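PDB 3WWV: stomatin operon partner protein, which is a membrane-bound serine protease that cleaves near hydrophobic or aromatic residues and can degrade a stomatin homolog in vitro, represented here by its C-terminal domain. Local coordinates for residues K43-E48 against V62-K67. Sequence-based numbering, arbitrary orientation.
Sequences KIEKGE and VVRERK
I44 and R64 face each other where the loop 43-48 passes the end of strand 59-64, their CA atoms 7.1 Å apart, and no backbone hydrogen bond joins the two segments. This is the OB-fold domain at the C-terminus of the NfeD-type protease. The loop leads into strand 49-56 through a type II turn from E45 to E48, closed by E48 N to E45 O. G47 takes a positive phi in this turn, where a CB would press on the carbonyl of K46. The turn brings both glutamates to R64, forming a salt-bridge network at the surface. R64 NH2 donates to E45 OE1 at 2.8 Å, nearly along the C-O bond. The same nitrogen reaches E48 OE2 at 2.6 Å, but from above that carboxylate plane. Both acceptors lie close to the guanidinium plane, so the two bonds probably help to hold that plane. A bend at chi3 (39°) turns the R64 head toward the glutamates. A methionine in place of R64 would probably leave the two nearby carboxylates of E45 and E48 without their shared positive charge. I44 is buried and also packs on V17 and V50 of the barrel. Its CD1 lies 3.8 Å from R64 N. Its CG2, anti to the backbone N, sits over one face of the guanidinium, 3.8 Å from R64 NH2.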
ATOM      1  N   LYS A  43       7.303  14.785  -5.157  1.00 37.35           N
ATOM      2  CA  LYS A  43       8.634  14.688  -4.536  1.00 34.33           C
ATOM      3  C   LYS A  43       8.625  14.099  -3.114  1.00 32.26           C
ATOM      4  O   LYS A  43       8.010  14.662  -2.205  1.00 31.86           O
ATOM      5  CB  LYS A  43       9.316  16.065  -4.521  1.00 33.92           C
ATOM      6  CG  LYS A  43      10.695  16.090  -3.871  1.00 34.82           C
ATOM      7  CD  LYS A  43      11.138  17.511  -3.562  1.00 37.58           C
ATOM      8  CE  LYS A  43      11.644  18.205  -4.815  1.00 40.46           C
ATOM      9  NZ  LYS A  43      11.678  19.682  -4.652  1.00 43.36           N
ATOM     10  N   ILE A  44       9.318  12.976  -2.933  1.00 28.86           N
ATOM     11  CA  ILE A  44       9.554  12.401  -1.606  1.00 27.65           C
ATOM     12  C   ILE A  44      11.062  12.379  -1.313  1.00 27.55           C
ATOM     13  O   ILE A  44      11.842  11.826  -2.077  1.00 26.45           O
ATOM     14  CB  ILE A  44       8.924  10.996  -1.455  1.00 26.22           C
ATOM     15  CG1 ILE A  44       7.427  11.035  -1.804  1.00 24.96           C
ATOM     16  CG2 ILE A  44       9.138  10.462  -0.042  1.00 25.31           C
ATOM     17  CD1 ILE A  44       6.735   9.687  -1.726  1.00 24.66           C
ATOM     18  N   GLU A  45      11.449  12.982  -0.192  1.00 29.29           N
ATOM     19  CA  GLU A  45      12.852  13.314   0.101  1.00 30.76           C
ATOM     20  C   GLU A  45      13.679  12.140   0.616  1.00 30.35           C
ATOM     21  O   GLU A  45      13.139  11.164   1.134  1.00 29.40           O
ATOM     22  CB  GLU A  45      12.930  14.467   1.117  1.00 31.77           C
ATOM     23  CG  GLU A  45      12.323  15.796   0.660  1.00 35.01           C
ATOM     24  CD  GLU A  45      10.796  15.884   0.817  1.00 36.76           C
ATOM     25  OE1 GLU A  45      10.146  14.893   1.226  1.00 36.49           O
ATOM     26  OE2 GLU A  45      10.238  16.964   0.525  1.00 37.74           O
ATOM     27  N   LYS A  46      14.998  12.262   0.479  1.00 30.18           N
ATOM     28  CA  LYS A  46      15.951  11.292   1.001  1.00 30.58           C
ATOM     29  C   LYS A  46      15.770  11.094   2.513  1.00 29.20           C
ATOM     30  O   LYS A  46      15.602  12.060   3.264  1.00 28.94           O
ATOM     31  CB  LYS A  46      17.370  11.758   0.667  1.00 34.13           C
ATOM     32  CG  LYS A  46      18.507  10.891   1.184  1.00 38.80           C
ATOM     33  CD  LYS A  46      19.841  11.545   0.847  1.00 43.61           C
ATOM     34  CE  LYS A  46      20.999  10.906   1.607  1.00 48.65           C
ATOM     35  NZ  LYS A  46      21.506   9.671   0.943  1.00 51.10           N
ATOM     36  N   GLY A  47      15.786   9.840   2.952  1.00 27.05           N
ATOM     37  CA  GLY A  47      15.582   9.525   4.357  1.00 25.71           C
ATOM     38  C   GLY A  47      14.133   9.312   4.766  1.00 25.75           C
ATOM     39  O   GLY A  47      13.880   8.726   5.810  1.00 25.54           O
ATOM     40  N   GLU A  48      13.182   9.784   3.960  1.00 26.34           N
ATOM     41  CA  GLU A  48      11.750   9.587   4.259  1.00 28.28           C
ATOM     42  C   GLU A  48      11.355   8.107   4.202  1.00 25.74           C
ATOM     43  O   GLU A  48      11.891   7.338   3.410  1.00 24.25           O
ATOM     44  CB  GLU A  48      10.851  10.409   3.316  1.00 29.94           C
ATOM     45  CG  GLU A  48      11.068  11.919   3.362  1.00 34.83           C
ATOM     46  CD  GLU A  48      10.284  12.626   4.461  1.00 39.41           C
ATOM     47  OE1 GLU A  48      10.857  13.535   5.121  1.00 41.41           O
ATOM     48  OE2 GLU A  48       9.087  12.290   4.654  1.00 41.67           O
ATOM     49  N   VAL A  62       5.161   3.697  -4.553  1.00 19.20           N
ATOM     50  CA  VAL A  62       5.184   3.955  -3.122  1.00 17.62           C
ATOM     51  C   VAL A  62       4.405   5.225  -2.831  1.00 18.42           C
ATOM     52  O   VAL A  62       4.271   6.090  -3.708  1.00 18.92           O
ATOM     53  CB  VAL A  62       6.631   4.108  -2.588  1.00 17.03           C
ATOM     54  CG1 VAL A  62       7.474   2.872  -2.881  1.00 16.54           C
ATOM     55  CG2 VAL A  62       7.313   5.335  -3.165  1.00 16.46           C
ATOM     56  N   VAL A  63       3.870   5.309  -1.617  1.00 18.68           N
ATOM     57  CA  VAL A  63       3.383   6.565  -1.033  1.00 20.15           C
ATOM     58  C   VAL A  63       4.244   6.818   0.203  1.00 21.42           C
ATOM     59  O   VAL A  63       4.839   5.873   0.734  1.00 21.28           O
ATOM     60  CB  VAL A  63       1.875   6.509  -0.635  1.00 19.64           C
ATOM     61  CG1 VAL A  63       0.994   6.322  -1.870  1.00 19.31           C
ATOM     62  CG2 VAL A  63       1.594   5.413   0.388  1.00 18.44           C
ATOM     63  N   ARG A  64       4.336   8.062   0.671  1.00 23.31           N
ATOM     64  CA  ARG A  64       5.016   8.263   1.952  1.00 25.23           C
ATOM     65  C   ARG A  64       4.193   7.670   3.071  1.00 25.72           C
ATOM     66  O   ARG A  64       2.963   7.676   3.025  1.00 25.48           O
ATOM     67  CB  ARG A  64       5.403   9.716   2.265  1.00 26.71           C
ATOM     68  CG  ARG A  64       4.496  10.811   1.745  1.00 28.20           C
ATOM     69  CD  ARG A  64       4.755  12.120   2.494  1.00 28.93           C
ATOM     70  NE  ARG A  64       6.161  12.367   2.780  1.00 28.35           N
ATOM     71  CZ  ARG A  64       6.958  13.141   2.048  1.00 28.82           C
ATOM     72  NH1 ARG A  64       6.504  13.763   0.974  1.00 28.34           N
ATOM     73  NH2 ARG A  64       8.222  13.287   2.393  1.00 29.11           N
ATOM     74  N   GLU A  65       4.890   7.130   4.058  1.00 26.18           N
ATOM     75  CA  GLU A  65       4.247   6.487   5.184  1.00 27.00           C
ATOM     76  C   GLU A  65       3.327   7.498   5.900  1.00 26.78           C
ATOM     77  O   GLU A  65       3.698   8.658   6.091  1.00 24.25           O
ATOM     78  CB  GLU A  65       5.329   5.911   6.106  1.00 27.10           C
ATOM     79  CG  GLU A  65       4.836   5.252   7.388  1.00 29.36           C
ATOM     80  CD  GLU A  65       4.045   3.974   7.164  1.00 30.41           C
ATOM     81  OE1 GLU A  65       3.621   3.697   6.020  1.00 30.62           O
ATOM     82  OE2 GLU A  65       3.835   3.243   8.153  1.00 32.56           O
ATOM     83  N   ARG A  66       2.124   7.061   6.256  1.00 28.52           N
ATOM     84  CA  ARG A  66       1.179   7.910   6.989  1.00 31.81           C
ATOM     85  C   ARG A  66       1.597   8.175   8.438  1.00 36.04           C
ATOM     86  O   ARG A  66       2.156   7.299   9.108  1.00 35.93           O
ATOM     87  CB  ARG A  66      -0.221   7.308   6.952  1.00 32.34           C
ATOM     88  CG  ARG A  66      -0.792   7.158   5.552  1.00 32.11           C
ATOM     89  CD  ARG A  66      -1.489   8.425   5.089  1.00 31.34           C
ATOM     90  NE  ARG A  66      -2.116   8.201   3.794  1.00 30.86           N
ATOM     91  CZ  ARG A  66      -3.250   8.759   3.383  1.00 31.26           C
ATOM     92  NH1 ARG A  66      -3.926   9.596   4.163  1.00 30.65           N
ATOM     93  NH2 ARG A  66      -3.708   8.472   2.175  1.00 30.72           N
ATOM     94  N   LYS A  67       1.301   9.394   8.903  1.00 40.23           N
ATOM     95  CA  LYS A  67       1.647   9.894  10.247  1.00 44.07           C
ATOM     96  C   LYS A  67       3.129   9.705  10.573  1.00 46.00           C
ATOM     97  O   LYS A  67       4.003  10.244   9.885  1.00 47.82           O
ATOM     98  CB  LYS A  67       0.762   9.282  11.353  1.00 45.67           C
ATOM     99  CG  LYS A  67      -0.663   8.896  10.953  1.00 47.26           C
ATOM    100  CD  LYS A  67      -1.529  10.081  10.539  1.00 50.83           C
ATOM    101  CE  LYS A  67      -2.907   9.606  10.086  1.00 52.31           C
ATOM    102  NZ  LYS A  67      -3.457  10.419   8.965  1.00 50.70           N
TER